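Local structure of 177aa long hypothetical protein (Pyrococcus horikoshii, 2CQZ) at residues D35-V40 and I68-A73; L23-Q28 and N143-E148; M131-Y136 and N170-L175; L17-W22 and I77-L82; L64-V69 and P118-V123. The protein probably hydrolyses 2'-deoxyribonucleoside 5'-phosphates to the deoxyribonucleoside and phosphate, as a metal-dependent 5'-deoxynucleotidase of the HD-domain family. All coordinates share one frame; numbering follows the deposited sequence.

Interaction 1. Residues D35-V40 and I68-A73; sequences DHSFGV and IVHDLA. With NI (nickel (II) ion), chain G.
At the edge of the His36 imidazole, in its plane, lies Asp71 OD2, 3.4 Å from His36 CD2; the edge of the His70 ring is met in plane by His36 NE2, and one face of that ring has Asp71 CB over its centre. The planes of the two imidazoles stand 69° apart, and both turn NE2 to the same nickel ion. His36 NE2 binds the nickel at 2.3 Å, His70 NE2 at 2.4 Å and Asp71 OD2 at 2.3 Å, and Asp127 supplies a further ligand, completing the H...HD...D set of the HD domain. With CG anti to the backbone N (chi1 170°), the His36 ring is carried toward the metal, and its ND1 is hydrogen-bonded to Asp130, which fixes the ring's rotation; ND1 of His70 is held by the carbonyl of Ala67. Val40 CG2 packs on His70 CE1 at 3.8 Å. Away from the metal, a water links the Ser37 hydroxyl (2.7 Å from OG) to the backbone atoms Ile68 O and Asp71 N. The contact thus joins helix 33-53 to the turn that follows helix 60-69, with helix 118-140 against Val40 and the second subunit packing on Ser37 through its Phe38.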
# COMPACT_ATOMS: atom_id res chain seq x y z
N ASP A 35 3.74 -12.40 -9.98
CA ASP A 35 5.13 -11.90 -9.98
C ASP A 35 6.05 -13.10 -9.91
O ASP A 35 7.00 -13.24 -10.69
CB ASP A 35 5.41 -11.04 -8.74
CG ASP A 35 4.89 -9.63 -8.86
OD1 ASP A 35 5.04 -9.05 -9.95
OD2 ASP A 35 4.37 -9.11 -7.86
N HIS A 36 5.76 -13.97 -8.95
CA HIS A 36 6.52 -15.18 -8.73
C HIS A 36 6.58 -16.04 -9.99
O HIS A 36 7.67 -16.43 -10.43
CB HIS A 36 5.89 -15.97 -7.57
CG HIS A 36 6.44 -17.35 -7.40
ND1 HIS A 36 7.79 -17.59 -7.24
CD2 HIS A 36 5.84 -18.56 -7.39
CE1 HIS A 36 7.99 -18.89 -7.15
NE2 HIS A 36 6.82 -19.50 -7.24
N SER A 37 5.42 -16.31 -10.58
CA SER A 37 5.36 -17.14 -11.78
C SER A 37 6.18 -16.55 -12.91
O SER A 37 6.81 -17.28 -13.67
CB SER A 37 3.90 -17.33 -12.23
OG SER A 37 3.16 -18.09 -11.28
N PHE A 38 6.18 -15.23 -13.03
CA PHE A 38 6.97 -14.66 -14.10
C PHE A 38 8.44 -14.97 -13.87
O PHE A 38 9.17 -15.35 -14.77
CB PHE A 38 6.76 -13.14 -14.10
CG PHE A 38 7.75 -12.50 -15.03
CD1 PHE A 38 8.81 -11.77 -14.50
CD2 PHE A 38 7.63 -12.68 -16.40
CE1 PHE A 38 9.76 -11.24 -15.35
CE2 PHE A 38 8.60 -12.14 -17.24
CZ PHE A 38 9.67 -11.42 -16.73
N GLY A 39 8.89 -14.83 -12.63
CA GLY A 39 10.27 -15.15 -12.30
C GLY A 39 10.60 -16.60 -12.62
O GLY A 39 11.61 -16.89 -13.27
N VAL A 40 9.75 -17.52 -12.17
CA VAL A 40 9.97 -18.93 -12.44
C VAL A 40 10.11 -19.11 -13.95
O VAL A 40 11.04 -19.78 -14.43
CB VAL A 40 8.83 -19.80 -11.86
CG1 VAL A 40 9.01 -21.24 -12.25
CG2 VAL A 40 8.81 -19.69 -10.34
N ILE A 68 4.78 -21.70 -16.48
CA ILE A 68 3.66 -20.78 -16.53
C ILE A 68 2.43 -21.31 -15.78
O ILE A 68 1.71 -20.56 -15.11
CB ILE A 68 3.26 -20.47 -17.99
CG1 ILE A 68 4.36 -19.68 -18.68
CG2 ILE A 68 1.95 -19.71 -18.03
CD1 ILE A 68 4.14 -19.45 -20.16
N VAL A 69 2.22 -22.61 -15.89
CA VAL A 69 1.06 -23.25 -15.29
C VAL A 69 1.25 -23.83 -13.88
O VAL A 69 0.26 -24.04 -13.16
CB VAL A 69 0.56 -24.36 -16.26
CG1 VAL A 69 -0.53 -25.18 -15.62
CG2 VAL A 69 0.06 -23.72 -17.55
N HIS A 70 2.49 -24.03 -13.46
CA HIS A 70 2.76 -24.64 -12.17
C HIS A 70 1.98 -24.17 -10.94
O HIS A 70 1.61 -25.01 -10.11
CB HIS A 70 4.27 -24.67 -11.87
CG HIS A 70 4.79 -23.47 -11.14
ND1 HIS A 70 4.98 -22.25 -11.75
CD2 HIS A 70 5.19 -23.32 -9.85
CE1 HIS A 70 5.47 -21.39 -10.87
NE2 HIS A 70 5.61 -22.02 -9.71
N ASP A 71 1.69 -22.88 -10.80
CA ASP A 71 0.92 -22.47 -9.63
C ASP A 71 -0.48 -22.02 -9.97
O ASP A 71 -1.16 -21.42 -9.14
CB ASP A 71 1.57 -21.33 -8.87
CG ASP A 71 2.67 -21.78 -7.97
OD1 ASP A 71 2.47 -22.67 -7.12
OD2 ASP A 71 3.76 -21.21 -8.13
N LEU A 72 -0.90 -22.31 -11.19
CA LEU A 72 -2.22 -21.91 -11.68
C LEU A 72 -3.42 -22.26 -10.80
O LEU A 72 -4.41 -21.53 -10.81
CB LEU A 72 -2.44 -22.48 -13.07
CG LEU A 72 -3.09 -21.56 -14.10
CD1 LEU A 72 -2.19 -20.33 -14.34
CD2 LEU A 72 -3.29 -22.32 -15.40
N ALA A 73 -3.36 -23.37 -10.06
CA ALA A 73 -4.48 -23.77 -9.22
C ALA A 73 -4.72 -22.79 -8.10
O ALA A 73 -5.79 -22.78 -7.47
CB ALA A 73 -4.24 -25.15 -8.63
NI NI G . 5.88 -21.55 -7.35
O HOH W 1 2.06 -20.33 -12.36

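Interaction 2. Residues L23-Q28 and N143-E148; sequences LIKGVQ and NKNLDE
Lys25 O is gripped by two side-chain amides of 143-148, and this is the compact part of the contact. Asn145 ND2 donates at 2.9 Å in the carbonyl plane, on a lone pair, although its N-H...O angle is only 136°. The straighter bond, 158°, comes from Asn143 ND2 at 3.2 Å, tilted from that plane. Asn145 reaches the oxygen with CG set between its backbone N and carbonyl carbon (chi1 38°). Apolar atoms close in beside the amides: Leu146 CD2 lies 3.7 Å from Lys25 CB, the two side chains sliding past each other in opposite directions, and Val27 CG2 sits 3.8 Å from Asn143 ND2. Tyr138 and Trp22 also pack on Val27 and Leu146. Gly26, at positive phi, closes a Schellman motif that ends helix 20-24 at the residue after Lys25, whose carbonyl faces the two amides.

The outer side is sparser and closer to solvent. There the Lys25 chain, bent at chi2 and straight beyond, passes Asn145 O and meets Glu148, an exposed residue, from the opposite direction; NZ to OE2 is 2.5 Å, a salt bridge nearly along the C-O axis of the carboxylate. With an alanine in place of Lys25, Glu148 would probably lose its charge partner, and Leu146 CD2 and Asn145 O the methylenes beside them. The chemistry therefore divides: neutral amides satisfy a helix-terminal carbonyl inside, and a single ion pair ties the two segments together at the solvent side.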
# COMPACT_ATOMS: atom_id res chain seq x y z
N LEU A 23 4.02 -12.68 3.83
CA LEU A 23 3.13 -11.97 4.76
C LEU A 23 3.29 -12.49 6.18
O LEU A 23 3.40 -11.73 7.14
CB LEU A 23 1.66 -12.12 4.37
CG LEU A 23 1.11 -11.22 3.27
CD1 LEU A 23 -0.38 -11.46 3.10
CD2 LEU A 23 1.37 -9.76 3.63
N ILE A 24 3.27 -13.81 6.32
CA ILE A 24 3.41 -14.43 7.62
C ILE A 24 4.73 -14.01 8.26
O ILE A 24 4.77 -13.75 9.46
CB ILE A 24 3.31 -15.96 7.49
CG1 ILE A 24 1.85 -16.32 7.18
CG2 ILE A 24 3.83 -16.64 8.75
CD1 ILE A 24 1.57 -17.77 7.14
N LYS A 25 5.78 -13.92 7.45
CA LYS A 25 7.09 -13.50 7.94
C LYS A 25 7.18 -11.98 8.13
O LYS A 25 8.25 -11.46 8.43
CB LYS A 25 8.21 -13.92 6.97
CG LYS A 25 8.42 -15.41 6.88
CD LYS A 25 8.68 -16.02 8.25
CE LYS A 25 8.90 -17.52 8.16
NZ LYS A 25 9.14 -18.10 9.50
N GLY A 26 6.07 -11.28 7.93
CA GLY A 26 6.09 -9.84 8.12
C GLY A 26 6.57 -8.97 6.99
O GLY A 26 6.79 -7.77 7.19
N VAL A 27 6.80 -9.54 5.82
CA VAL A 27 7.22 -8.70 4.69
C VAL A 27 5.92 -8.01 4.29
O VAL A 27 4.94 -8.67 3.95
CB VAL A 27 7.76 -9.53 3.53
CG1 VAL A 27 8.08 -8.63 2.35
CG2 VAL A 27 9.01 -10.29 3.95
N GLN A 28 5.94 -6.69 4.39
CA GLN A 28 4.75 -5.86 4.15
C GLN A 28 4.17 -5.77 2.72
O GLN A 28 2.94 -5.93 2.56
CB GLN A 28 4.98 -4.46 4.74
CG GLN A 28 5.36 -4.48 6.24
CD GLN A 28 4.20 -4.28 7.20
OE1 GLN A 28 3.06 -4.71 6.96
NE2 GLN A 28 4.49 -3.63 8.31
N ASN A 143 14.09 -7.25 6.37
CA ASN A 143 13.42 -8.33 7.08
C ASN A 143 14.46 -9.32 7.57
O ASN A 143 15.26 -9.83 6.80
CB ASN A 143 12.40 -9.04 6.18
CG ASN A 143 11.42 -9.89 6.98
OD1 ASN A 143 11.65 -11.09 7.19
ND2 ASN A 143 10.33 -9.29 7.41
N LYS A 144 14.44 -9.62 8.86
CA LYS A 144 15.45 -10.53 9.37
C LYS A 144 15.00 -11.93 9.79
O LYS A 144 15.71 -12.59 10.55
CB LYS A 144 16.19 -9.86 10.52
CG LYS A 144 15.32 -9.48 11.65
CD LYS A 144 16.08 -8.64 12.65
CE LYS A 144 16.56 -7.34 12.02
NZ LYS A 144 17.03 -6.41 13.07
N ASN A 145 13.86 -12.38 9.30
CA ASN A 145 13.41 -13.72 9.65
C ASN A 145 13.03 -14.58 8.46
O ASN A 145 12.03 -15.29 8.49
CB ASN A 145 12.24 -13.66 10.65
CG ASN A 145 11.29 -12.53 10.39
OD1 ASN A 145 10.90 -11.80 11.29
ND2 ASN A 145 10.92 -12.37 9.14
N LEU A 146 13.86 -14.53 7.42
CA LEU A 146 13.64 -15.30 6.20
C LEU A 146 14.74 -16.34 6.07
O LEU A 146 14.94 -16.94 5.01
CB LEU A 146 13.69 -14.38 4.98
CG LEU A 146 12.75 -13.17 4.94
CD1 LEU A 146 13.02 -12.36 3.67
CD2 LEU A 146 11.30 -13.65 5.00
N ASP A 147 15.47 -16.54 7.16
CA ASP A 147 16.58 -17.48 7.21
C ASP A 147 16.28 -18.86 6.63
O ASP A 147 17.02 -19.36 5.78
CB ASP A 147 17.04 -17.63 8.66
CG ASP A 147 18.54 -17.83 8.78
OD1 ASP A 147 19.29 -16.93 8.35
OD2 ASP A 147 18.96 -18.89 9.29
N GLU A 148 15.19 -19.48 7.08
CA GLU A 148 14.80 -20.80 6.61
C GLU A 148 14.80 -20.94 5.10
O GLU A 148 15.30 -21.92 4.56
CB GLU A 148 13.42 -21.16 7.15
CG GLU A 148 12.35 -20.12 6.92
CD GLU A 148 11.00 -20.56 7.44
OE1 GLU A 148 10.42 -21.51 6.88
OE2 GLU A 148 10.52 -19.95 8.43

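Interaction 3. Residues M131-Y136 and N170-L175; sequences MILQAY and NSVGRL
Tyr136 and Leu175 cross at about a right angle, the phenol passing beside the leucine so that Leu175 CD2 comes 3.8 Å from OH and 3.9 Å from CZ. The ring is carried out to this position by CG lying anti to the backbone N (chi1 172°). At another ring atom, CE1, Leu175 O approaches obliquely to 3.5 Å. The other branch of the leucine serves a different neighbour: Leu175 CD1 meets Leu133 CD2 at 3.7 Å, so its two methyls are divided between Leu133 and Tyr136. These contacts join two parts of the all-helical HD domain fold, the long helix 118-140, which also supplies the metal ligand Asp127, and segment 170-175 at the C-terminal end of helix 166-173. One turn back, Ile132 and Val172 again meet at about a right angle, Ile132 CG2 touching Val172 CG1 at 3.9 Å; anti to its backbone N (chi1 176°), that valine branch is directed at Ile132, with Leu133 CD2 more loosely beside it. No hydrogen bond links the two segments. Ala152 and Ile153 of helix 152-157 also touch Ile132, while Ile5 of the second subunit packs on both Val172 and Leu175, and Ile8 and Leu9 of that subunit reach Leu133 and Tyr136.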
# COMPACT_ATOMS: atom_id res chain seq x y z
N MET A 131 12.35 -18.01 -5.36
CA MET A 131 12.06 -17.83 -3.95
C MET A 131 13.28 -17.41 -3.12
O MET A 131 13.21 -16.45 -2.35
CB MET A 131 11.45 -19.10 -3.35
CG MET A 131 11.16 -18.97 -1.87
SD MET A 131 10.42 -20.47 -1.20
CE MET A 131 11.89 -21.47 -1.13
N ILE A 132 14.39 -18.12 -3.28
CA ILE A 132 15.60 -17.81 -2.54
C ILE A 132 16.03 -16.37 -2.87
O ILE A 132 16.26 -15.56 -1.97
CB ILE A 132 16.72 -18.82 -2.89
CG1 ILE A 132 16.26 -20.23 -2.51
CG2 ILE A 132 18.01 -18.48 -2.14
CD1 ILE A 132 17.10 -21.33 -3.09
N LEU A 133 16.12 -16.07 -4.16
CA LEU A 133 16.50 -14.74 -4.60
C LEU A 133 15.51 -13.68 -4.12
O LEU A 133 15.87 -12.51 -3.95
CB LEU A 133 16.62 -14.70 -6.11
CG LEU A 133 17.75 -15.59 -6.61
CD1 LEU A 133 17.82 -15.58 -8.12
CD2 LEU A 133 19.06 -15.10 -6.01
N GLN A 134 14.26 -14.10 -3.88
CA GLN A 134 13.24 -13.17 -3.43
C GLN A 134 13.44 -12.91 -1.95
O GLN A 134 13.21 -11.81 -1.47
CB GLN A 134 11.83 -13.75 -3.68
CG GLN A 134 10.68 -12.75 -3.50
CD GLN A 134 10.87 -11.42 -4.26
OE1 GLN A 134 11.05 -11.41 -5.48
NE2 GLN A 134 10.83 -10.31 -3.53
N ALA A 135 13.88 -13.94 -1.24
CA ALA A 135 14.14 -13.82 0.19
C ALA A 135 15.36 -12.92 0.36
O ALA A 135 15.44 -12.10 1.29
CB ALA A 135 14.41 -15.19 0.77
N TYR A 136 16.31 -13.08 -0.55
CA TYR A 136 17.52 -12.28 -0.56
C TYR A 136 17.14 -10.80 -0.62
O TYR A 136 17.57 -10.00 0.21
CB TYR A 136 18.36 -12.64 -1.78
CG TYR A 136 19.54 -11.74 -2.00
CD1 TYR A 136 20.61 -11.72 -1.10
CD2 TYR A 136 19.61 -10.89 -3.12
CE1 TYR A 136 21.72 -10.89 -1.30
CE2 TYR A 136 20.71 -10.06 -3.33
CZ TYR A 136 21.77 -10.07 -2.41
OH TYR A 136 22.86 -9.24 -2.59
N ASN A 170 26.19 -22.30 -6.32
CA ASN A 170 27.24 -21.81 -5.45
C ASN A 170 27.22 -20.29 -5.39
O ASN A 170 27.37 -19.69 -4.32
CB ASN A 170 28.60 -22.31 -5.95
CG ASN A 170 28.88 -23.74 -5.51
OD1 ASN A 170 27.95 -24.55 -5.34
ND2 ASN A 170 30.16 -24.07 -5.34
N SER A 171 27.00 -19.66 -6.54
CA SER A 171 26.92 -18.20 -6.60
C SER A 171 25.71 -17.72 -5.79
O SER A 171 25.74 -16.65 -5.20
CB SER A 171 26.77 -17.73 -8.05
OG SER A 171 27.87 -18.16 -8.84
N VAL A 172 24.66 -18.54 -5.77
CA VAL A 172 23.44 -18.20 -5.04
C VAL A 172 23.67 -18.29 -3.55
O VAL A 172 23.32 -17.37 -2.81
CB VAL A 172 22.29 -19.15 -5.40
CG1 VAL A 172 21.08 -18.84 -4.54
CG2 VAL A 172 21.94 -19.01 -6.86
N GLY A 173 24.24 -19.41 -3.11
CA GLY A 173 24.50 -19.60 -1.69
C GLY A 173 25.49 -18.59 -1.18
O GLY A 173 25.53 -18.27 0.00
N ARG A 174 26.29 -18.07 -2.10
CA ARG A 174 27.31 -17.07 -1.79
C ARG A 174 26.68 -15.71 -1.45
O ARG A 174 27.31 -14.86 -0.82
CB ARG A 174 28.24 -16.97 -2.99
CG ARG A 174 29.50 -16.18 -2.81
CD ARG A 174 30.38 -16.37 -4.04
NE ARG A 174 30.68 -17.79 -4.24
CZ ARG A 174 30.85 -18.37 -5.43
NH1 ARG A 174 30.75 -17.65 -6.54
NH2 ARG A 174 31.13 -19.66 -5.50
N LEU A 175 25.44 -15.51 -1.88
CA LEU A 175 24.73 -14.26 -1.64
C LEU A 175 24.27 -14.11 -0.20
O LEU A 175 24.01 -13.00 0.25
CB LEU A 175 23.51 -14.16 -2.56
CG LEU A 175 23.72 -13.87 -4.04
CD1 LEU A 175 22.41 -14.07 -4.77
CD2 LEU A 175 24.21 -12.44 -4.23

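Interaction 4. Residues L17-W22 and I77-L82; sequences LPRMGW and ITDIPL
Asp79 directs one carboxylate oxygen at the backbone of 17-22: OD2 accepts a weak bond from Met20 N at 3.0 Å, with an N-H...O angle of 124°. CG anti to the backbone N of Asp79 (chi1 177°) aims the acid that way. A water also donates to OD2 at 3.0 Å and accepts, weakly, from Gly21 N, while OD1 is paired with Lys90 in a salt bridge. The Arg19 guanidinium offers OD2 charge only: NH1 is 4.4 Å away and the oxygen lies well out of the guanidinium plane. The arginine's NE is engaged by Glu31 in a salt bridge. A second water connects the backbones, donating to Pro18 O at 3.0 Å and accepting from Asp79 N at 3.1 Å. Apolar packing fills in beside these polar links, Met20 CB lying 3.8 Å from Pro81 CD. The two chain segments run side by side, 7° apart in direction, but exchange no direct backbone bond. Asp79 centres an inverse gamma turn following helix 74-77. Because the Arg19 side chain also touches His36 and lies about 4 Å, at its nearest atom, from the nickel, the Arg19 side of this contact borders the metal centre of the HD domain.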
# COMPACT_ATOMS: atom_id res chain seq x y z
N LEU A 17 -3.39 -11.89 -5.85
CA LEU A 17 -3.14 -12.73 -4.68
C LEU A 17 -1.66 -12.68 -4.26
O LEU A 17 -0.76 -12.75 -5.07
CB LEU A 17 -3.53 -14.17 -5.02
CG LEU A 17 -5.02 -14.30 -5.37
CD1 LEU A 17 -5.35 -15.64 -6.03
CD2 LEU A 17 -5.92 -14.19 -4.14
N PRO A 18 -1.44 -12.53 -2.95
CA PRO A 18 -0.08 -12.45 -2.42
C PRO A 18 0.56 -13.81 -2.14
O PRO A 18 -0.13 -14.79 -1.88
CB PRO A 18 -0.28 -11.66 -1.13
CG PRO A 18 -1.60 -12.15 -0.65
CD PRO A 18 -2.43 -12.14 -1.93
N ARG A 19 1.88 -13.86 -2.21
CA ARG A 19 2.57 -15.04 -1.84
C ARG A 19 2.61 -15.00 -0.36
O ARG A 19 3.32 -14.22 0.26
CB ARG A 19 3.99 -14.94 -2.41
CG ARG A 19 3.99 -15.07 -3.94
CD ARG A 19 4.33 -16.50 -4.42
NE ARG A 19 5.76 -16.77 -4.23
CZ ARG A 19 6.17 -18.05 -4.21
NH1 ARG A 19 5.32 -19.05 -4.39
NH2 ARG A 19 7.47 -18.30 -4.02
N MET A 20 1.75 -15.80 0.25
CA MET A 20 1.54 -15.79 1.70
C MET A 20 2.73 -15.98 2.65
O MET A 20 2.75 -15.36 3.71
CB MET A 20 0.42 -16.77 2.05
CG MET A 20 -0.89 -16.52 1.29
SD MET A 20 -1.81 -15.01 1.78
CE MET A 20 -2.68 -15.57 3.25
N GLY A 21 3.70 -16.83 2.31
CA GLY A 21 4.82 -17.03 3.21
C GLY A 21 5.43 -15.72 3.67
O GLY A 21 5.71 -15.53 4.85
N TRP A 22 5.62 -14.81 2.72
CA TRP A 22 6.19 -13.50 3.00
C TRP A 22 5.34 -12.72 4.02
O TRP A 22 5.88 -12.14 4.96
CB TRP A 22 6.30 -12.71 1.69
CG TRP A 22 7.02 -13.41 0.55
CD1 TRP A 22 6.61 -13.48 -0.75
CD2 TRP A 22 8.31 -14.06 0.59
NE1 TRP A 22 7.56 -14.12 -1.52
CE2 TRP A 22 8.61 -14.49 -0.73
CE3 TRP A 22 9.24 -14.32 1.61
CZ2 TRP A 22 9.81 -15.16 -1.05
CZ3 TRP A 22 10.43 -14.98 1.29
CH2 TRP A 22 10.69 -15.40 -0.03
N ILE A 77 -7.46 -21.52 -5.31
CA ILE A 77 -7.23 -21.88 -3.89
C ILE A 77 -6.32 -20.93 -3.09
O ILE A 77 -6.34 -20.87 -1.86
CB ILE A 77 -6.80 -23.37 -3.55
CG1 ILE A 77 -5.41 -23.89 -4.08
CG2 ILE A 77 -7.90 -24.41 -3.64
CD1 ILE A 77 -4.91 -25.14 -3.30
N THR A 78 -5.61 -20.00 -3.73
CA THR A 78 -4.79 -18.98 -3.07
C THR A 78 -3.52 -19.71 -2.62
O THR A 78 -3.52 -20.94 -2.48
CB THR A 78 -5.45 -18.32 -1.82
OG1 THR A 78 -5.36 -19.20 -0.70
CG2 THR A 78 -6.90 -17.97 -2.08
N ASP A 79 -2.45 -18.96 -2.41
CA ASP A 79 -1.17 -19.54 -2.01
C ASP A 79 -1.15 -19.91 -0.54
O ASP A 79 -0.53 -19.22 0.26
CB ASP A 79 -0.04 -18.56 -2.34
CG ASP A 79 1.32 -19.07 -1.90
OD1 ASP A 79 1.58 -20.29 -2.03
OD2 ASP A 79 2.13 -18.24 -1.43
N ILE A 80 -1.84 -21.00 -0.20
CA ILE A 80 -1.89 -21.47 1.19
C ILE A 80 -0.46 -21.75 1.62
O ILE A 80 0.20 -22.60 1.05
CB ILE A 80 -2.73 -22.74 1.29
CG1 ILE A 80 -4.16 -22.45 0.83
CG2 ILE A 80 -2.70 -23.27 2.71
CD1 ILE A 80 -5.00 -23.68 0.61
N PRO A 81 0.02 -21.04 2.64
CA PRO A 81 1.39 -21.19 3.16
C PRO A 81 1.78 -22.55 3.75
O PRO A 81 0.95 -23.25 4.33
CB PRO A 81 1.49 -20.05 4.19
CG PRO A 81 0.09 -19.98 4.73
CD PRO A 81 -0.76 -20.11 3.48
N LEU A 82 3.05 -22.91 3.59
CA LEU A 82 3.59 -24.17 4.08
C LEU A 82 3.25 -24.40 5.54
O LEU A 82 3.02 -25.53 5.96
CB LEU A 82 5.11 -24.21 3.92
CG LEU A 82 5.69 -25.34 3.08
CD1 LEU A 82 7.22 -25.25 3.09
CD2 LEU A 82 5.23 -26.69 3.63
O HOH W 2 -2.94 -15.94 -2.02
O HOH W 3 4.90 -18.72 -0.33

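Interaction 5. Residues L64-V69 and P118-V123; sequences LKMAIV and PEAQLV
Met66 and Val123 cross obliquely where helix 60-69 meets helix 118-140, two helices of the HD domain's all-helical fold that each lead to metal ligands, His70 and Asp71 after the first and Asp127 farther along the second. Their short axes here pass 9.3 Å apart at a crossing angle of -43°. Both main side chains have the same first torsion, CG of Met66 and CG1 of Val123 each lying anti to the backbone N (chi1 -165° and 179°). For the methionine this gives a chain that runs straight through chi2, carrying SD across to the backbone of helix 118-140, and then bends at chi3. SD rests 3.6 Å from Ala120 CA and 4.1 Å from Ala120 CB. Val123 splits its two branches between neighbours: CG2 touches Met66 CB at 3.8 Å, and CG1 lies against the backbone of Ala67. Were Val123 an alanine, a gap would be likely to open between the helices, leaving the inner part of the Met66 chain and the Ala67 backbone without the methyls that now fill it. No hydrogen bond crosses the contact. Tyr112 of helix 106-114 packs on Met66 and Val123, and Thr44 of helix 33-53 touches Ala67. The nearest backbones are those of Ala67 and Val123, where CG1 of the valine stands 3.7 Å from Ala67 CA.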
# COMPACT_ATOMS: atom_id res chain seq x y z
N LEU A 64 8.69 -24.28 -20.38
CA LEU A 64 8.10 -22.95 -20.27
C LEU A 64 6.61 -23.01 -19.97
O LEU A 64 6.11 -22.22 -19.18
CB LEU A 64 8.36 -22.15 -21.55
CG LEU A 64 9.82 -21.73 -21.77
CD1 LEU A 64 9.93 -20.91 -23.04
CD2 LEU A 64 10.34 -20.93 -20.57
N LYS A 65 5.89 -23.95 -20.57
CA LYS A 65 4.46 -24.08 -20.28
C LYS A 65 4.30 -24.54 -18.85
O LYS A 65 3.45 -24.04 -18.12
CB LYS A 65 3.79 -25.09 -21.21
CG LYS A 65 3.63 -24.65 -22.65
CD LYS A 65 2.93 -25.74 -23.44
CE LYS A 65 2.83 -25.39 -24.91
NZ LYS A 65 2.02 -26.39 -25.66
N MET A 66 5.13 -25.49 -18.45
CA MET A 66 5.09 -26.04 -17.10
C MET A 66 5.38 -24.96 -16.06
O MET A 66 4.81 -24.95 -14.97
CB MET A 66 6.09 -27.18 -16.98
CG MET A 66 5.92 -28.07 -15.77
SD MET A 66 7.11 -29.43 -15.81
CE MET A 66 6.33 -30.56 -17.01
N ALA A 67 6.27 -24.03 -16.39
CA ALA A 67 6.60 -22.96 -15.46
C ALA A 67 5.42 -21.98 -15.35
O ALA A 67 5.09 -21.51 -14.27
CB ALA A 67 7.86 -22.21 -15.92
N ILE A 68 4.78 -21.70 -16.48
CA ILE A 68 3.66 -20.78 -16.53
C ILE A 68 2.43 -21.31 -15.78
O ILE A 68 1.71 -20.56 -15.11
CB ILE A 68 3.26 -20.47 -17.99
CG1 ILE A 68 4.36 -19.68 -18.68
CG2 ILE A 68 1.95 -19.71 -18.03
CD1 ILE A 68 4.14 -19.45 -20.16
N VAL A 69 2.22 -22.61 -15.89
CA VAL A 69 1.06 -23.25 -15.29
C VAL A 69 1.25 -23.83 -13.88
O VAL A 69 0.26 -24.04 -13.16
CB VAL A 69 0.56 -24.36 -16.26
CG1 VAL A 69 -0.53 -25.18 -15.62
CG2 VAL A 69 0.06 -23.72 -17.55
N PRO A 118 13.46 -34.13 -16.83
CA PRO A 118 14.38 -33.00 -16.82
C PRO A 118 13.61 -31.67 -16.73
O PRO A 118 13.98 -30.78 -15.97
CB PRO A 118 15.11 -33.14 -18.15
CG PRO A 118 15.07 -34.59 -18.40
CD PRO A 118 13.68 -34.97 -18.02
N GLU A 119 12.54 -31.56 -17.51
CA GLU A 119 11.74 -30.35 -17.51
C GLU A 119 11.13 -30.10 -16.14
O GLU A 119 11.20 -28.98 -15.61
CB GLU A 119 10.63 -30.43 -18.55
CG GLU A 119 11.11 -30.58 -19.99
CD GLU A 119 11.81 -31.90 -20.23
OE1 GLU A 119 11.38 -32.92 -19.65
OE2 GLU A 119 12.78 -31.92 -21.02
N ALA A 120 10.53 -31.14 -15.56
CA ALA A 120 9.88 -31.04 -14.25
C ALA A 120 10.84 -30.60 -13.16
O ALA A 120 10.46 -29.85 -12.26
CB ALA A 120 9.23 -32.37 -13.86
N GLN A 121 12.08 -31.07 -13.23
CA GLN A 121 13.07 -30.71 -12.23
C GLN A 121 13.56 -29.29 -12.45
O GLN A 121 13.80 -28.56 -11.49
CB GLN A 121 14.24 -31.69 -12.26
CG GLN A 121 14.04 -32.87 -11.32
CD GLN A 121 15.09 -33.95 -11.49
OE1 GLN A 121 16.25 -33.68 -11.81
NE2 GLN A 121 14.69 -35.20 -11.25
N LEU A 122 13.69 -28.91 -13.71
CA LEU A 122 14.12 -27.57 -14.08
C LEU A 122 13.15 -26.52 -13.51
O LEU A 122 13.56 -25.52 -12.91
CB LEU A 122 14.15 -27.44 -15.60
CG LEU A 122 14.41 -26.04 -16.15
CD1 LEU A 122 15.77 -25.57 -15.68
CD2 LEU A 122 14.35 -26.05 -17.68
N VAL A 123 11.85 -26.75 -13.71
CA VAL A 123 10.87 -25.80 -13.22
C VAL A 123 10.91 -25.76 -11.70
O VAL A 123 10.78 -24.69 -11.10
CB VAL A 123 9.43 -26.18 -13.68
CG1 VAL A 123 8.43 -25.18 -13.12
CG2 VAL A 123 9.36 -26.22 -15.20

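Overall arrangement
Interactions 1 and 5 form the core pair: they share Ile68 and Val69 of helix 60-69, and Val40 of the first touches Ala67 of the second. Metal coordination gives way there to purely apolar helix packing, with centres about 10 Å apart. Interaction 4 also reaches the metal centre, Arg19 NH1 lying 3.1 Å from His36 CD2, and relies on waters and charge. It shares helix 20-24 with interaction 2, the more peripheral and partly exposed contact, built on amides and an ion pair. Interaction 3, again apolar, uses helix 118-140 like interaction 5, buried but farther from the centre, against the second subunit; Trp22 of interaction 4 packs against Gln134 of interaction 3 and Leu146 of interaction 2.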